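Local coordinates for oxidoreductase, zinc-binding dehydrogenase family (PDB 5K1S), which is probably a zinc-containing medium-chain reductase that takes part in the alternative de novo biosynthesis of isovaleryl coenzyme A in Myxococcus xanthus, at residues A[179-185]-A[275-279]. Numbering follows the deposited sequence.
Sequences GKVRAGE and GGRVV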
ATOM      1  N   GLY A 179      -4.458  -8.551   3.643  1.00 57.99           N
ATOM      2  CA  GLY A 179      -3.643  -8.382   4.835  1.00 60.11           C
ATOM      3  C   GLY A 179      -2.732  -9.566   5.102  1.00 62.16           C
ATOM      4  O   GLY A 179      -1.598  -9.395   5.557  1.00 63.71           O
ATOM      5  N   LYS A 180      -3.213 -10.779   4.827  1.00 70.74           N
ATOM      6  CA  LYS A 180      -2.441 -11.998   5.071  1.00 72.65           C
ATOM      7  C   LYS A 180      -2.008 -12.081   6.534  1.00 75.05           C
ATOM      8  O   LYS A 180      -0.857 -12.387   6.854  1.00 76.70           O
ATOM      9  CB  LYS A 180      -1.231 -12.075   4.137  1.00 72.64           C
ATOM     10  CG  LYS A 180      -1.579 -11.991   2.661  1.00 70.57           C
ATOM     11  CD  LYS A 180      -0.326 -11.947   1.806  1.00 70.78           C
ATOM     12  CE  LYS A 180      -0.647 -11.603   0.362  1.00 68.91           C
ATOM     13  NZ  LYS A 180       0.585 -11.446  -0.460  1.00 69.25           N
ATOM     14  N   VAL A 181      -2.954 -11.800   7.433  1.00 64.37           N
ATOM     15  CA  VAL A 181      -2.661 -11.833   8.860  1.00 66.75           C
ATOM     16  C   VAL A 181      -2.282 -13.248   9.264  1.00 68.65           C
ATOM     17  O   VAL A 181      -2.984 -14.216   8.942  1.00 68.30           O
ATOM     18  CB  VAL A 181      -3.866 -11.325   9.663  1.00 66.61           C
ATOM     19  CG1 VAL A 181      -3.578 -11.383  11.160  1.00 69.25           C
ATOM     20  CG2 VAL A 181      -4.221  -9.906   9.245  1.00 64.65           C
ATOM     21  N   ARG A 182      -1.169 -13.374   9.980  1.00 99.85           N
ATOM     22  CA  ARG A 182      -0.668 -14.658  10.442  1.00101.77           C
ATOM     23  C   ARG A 182      -0.799 -14.757  11.955  1.00103.90           C
ATOM     24  O   ARG A 182      -0.738 -13.751  12.669  1.00104.25           O
ATOM     25  CB  ARG A 182       0.794 -14.856  10.029  1.00102.38           C
ATOM     26  CG  ARG A 182       1.053 -14.646   8.545  1.00100.41           C
ATOM     27  CD  ARG A 182       0.129 -15.500   7.689  1.00 99.24           C
ATOM     28  NE  ARG A 182       0.354 -15.305   6.261  1.00 97.42           N
ATOM     29  CZ  ARG A 182      -0.463 -15.748   5.311  1.00 95.89           C
ATOM     30  NH1 ARG A 182      -1.566 -16.413   5.632  1.00 95.89           N
ATOM     31  NH2 ARG A 182      -0.180 -15.523   4.036  1.00 94.43           N
ATOM     32  N   ALA A 183      -0.987 -15.984  12.435  1.00 83.01           N
ATOM     33  CA  ALA A 183      -1.122 -16.214  13.865  1.00 85.05           C
ATOM     34  C   ALA A 183       0.122 -15.728  14.596  1.00 86.43           C
ATOM     35  O   ALA A 183       1.251 -16.031  14.198  1.00 86.83           O
ATOM     36  CB  ALA A 183      -1.353 -17.700  14.141  1.00 86.35           C
ATOM     37  N   GLY A 184      -0.089 -14.967  15.668  1.00 72.69           N
ATOM     38  CA  GLY A 184       0.983 -14.408  16.461  1.00 73.80           C
ATOM     39  C   GLY A 184       1.190 -12.921  16.263  1.00 72.56           C
ATOM     40  O   GLY A 184       1.771 -12.268  17.141  1.00 73.24           O
ATOM     41  N   GLU A 185       0.733 -12.368  15.144  1.00 81.36           N
ATOM     42  CA  GLU A 185       0.879 -10.946  14.888  1.00 80.14           C
ATOM     43  C   GLU A 185      -0.127 -10.145  15.710  1.00 80.14           C
ATOM     44  O   GLU A 185      -1.165 -10.654  16.142  1.00 80.55           O
ATOM     45  CB  GLU A 185       0.692 -10.642  13.401  1.00 78.03           C
ATOM     46  CG  GLU A 185       1.861 -11.062  12.526  1.00 77.74           C
ATOM     47  CD  GLU A 185       1.599 -10.820  11.052  1.00 75.52           C
ATOM     48  OE1 GLU A 185       0.441 -10.986  10.617  1.00 74.31           O
ATOM     49  OE2 GLU A 185       2.551 -10.459  10.328  1.00 74.85           O
ATOM     50  N   GLY A 275       8.474  -2.292   9.406  1.00 68.93           N
ATOM     51  CA  GLY A 275       8.028  -3.264   8.430  1.00 68.53           C
ATOM     52  C   GLY A 275       6.553  -3.586   8.482  1.00 68.94           C
ATOM     53  O   GLY A 275       6.104  -4.486   7.766  1.00 68.93           O
ATOM     54  N   GLY A 276       5.783  -2.883   9.309  1.00 60.56           N
ATOM     55  CA  GLY A 276       4.362  -3.140   9.387  1.00 60.81           C
ATOM     56  C   GLY A 276       3.635  -2.734   8.121  1.00 57.36           C
ATOM     57  O   GLY A 276       4.142  -1.984   7.284  1.00 54.60           O
ATOM     58  N   ARG A 277       2.412  -3.242   7.984  1.00 65.66           N
ATOM     59  CA  ARG A 277       1.605  -3.012   6.794  1.00 62.24           C
ATOM     60  C   ARG A 277       0.217  -2.540   7.201  1.00 61.23           C
ATOM     61  O   ARG A 277      -0.415  -3.137   8.077  1.00 64.05           O
ATOM     62  CB  ARG A 277       1.513  -4.284   5.941  1.00 62.98           C
ATOM     63  CG  ARG A 277       0.967  -5.493   6.678  1.00 67.02           C
ATOM     64  CD  ARG A 277       1.259  -6.776   5.921  1.00 67.38           C
ATOM     65  NE  ARG A 277       0.611  -7.932   6.535  1.00 69.30           N
ATOM     66  CZ  ARG A 277       1.084  -8.590   7.589  1.00 72.52           C
ATOM     67  NH1 ARG A 277       2.217  -8.213   8.166  1.00 73.76           N
ATOM     68  NH2 ARG A 277       0.418  -9.630   8.072  1.00 74.19           N
ATOM     69  N   VAL A 278      -0.249  -1.470   6.562  1.00 56.83           N
ATOM     70  CA  VAL A 278      -1.564  -0.894   6.818  1.00 55.45           C
ATOM     71  C   VAL A 278      -2.469  -1.262   5.652  1.00 52.52           C
ATOM     72  O   VAL A 278      -2.170  -0.937   4.497  1.00 49.84           O
ATOM     73  CB  VAL A 278      -1.488   0.631   6.994  1.00 53.74           C
ATOM     74  CG1 VAL A 278      -2.880   1.221   7.196  1.00 52.47           C
ATOM     75  CG2 VAL A 278      -0.582   0.980   8.161  1.00 56.38           C
ATOM     76  N   VAL A 279      -3.577  -1.931   5.951  1.00 55.56           N
ATOM     77  CA  VAL A 279      -4.547  -2.334   4.942  1.00 52.76           C
ATOM     78  C   VAL A 279      -5.704  -1.344   5.003  1.00 50.81           C
ATOM     79  O   VAL A 279      -6.493  -1.352   5.954  1.00 52.58           O
ATOM     80  CB  VAL A 279      -5.028  -3.774   5.160  1.00 54.83           C
ATOM     81  CG1 VAL A 279      -5.882  -4.226   3.985  1.00 51.47           C
ATOM     82  CG2 VAL A 279      -3.840  -4.709   5.350  1.00 57.99           C
TER
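With CG of R277 set between its own backbone N and carbonyl carbon (chi1 56°) and the chain extended from there to NE, the guanidinium reaches from strand 276-280 to the loop after helix 165-178; E185, its CG anti to the carbonyl carbon (chi1 -74°), brings a carboxylate to meet it. Both segments belong to the parallel Rossmann-type sheet domain of this medium-chain reductase, the loop leading into strand 186-190. Between that strand and 276-280 runs strand 253-258, so the arginine spans a neighbour, touching V255 on the way. Its NE and NH2 converge side-on on the carbonyl O of G179. NE of R277 lies 2.8 Å from O of G179, in the carbonyl plane, whereas NH2 of R277 reaches that O at 3.2 Å from a position tilted out of it. NH1 and NH2 face the carboxylate end-on in a salt bridge: NH2 of R277 to OE1 of E185 is 2.9 Å, and NH1 to OE2 3.1 Å. The two side chains cross at about a right angle, and their flat groups are turned 36° apart. A weak bond from NH2 to O of K180 adds to the hold on the loop where it leaves the helix. A leucine in place of R277 has no N-H to offer, and would probably leave the E185 carboxylate without its charged mate and the G179 carbonyl without its two guanidinium donors. Beside the polar network, CG2 of V279 packs against CA of G179 at 3.7 Å, while the same side chain also touches T174 of helix 165-178. A type II turn from R182 to E185 folds the loop back, and OE1 of E185 accepts the backbone N-H of R182, N to OE1 2.9 Å, almost straight and from above the carboxylate plane.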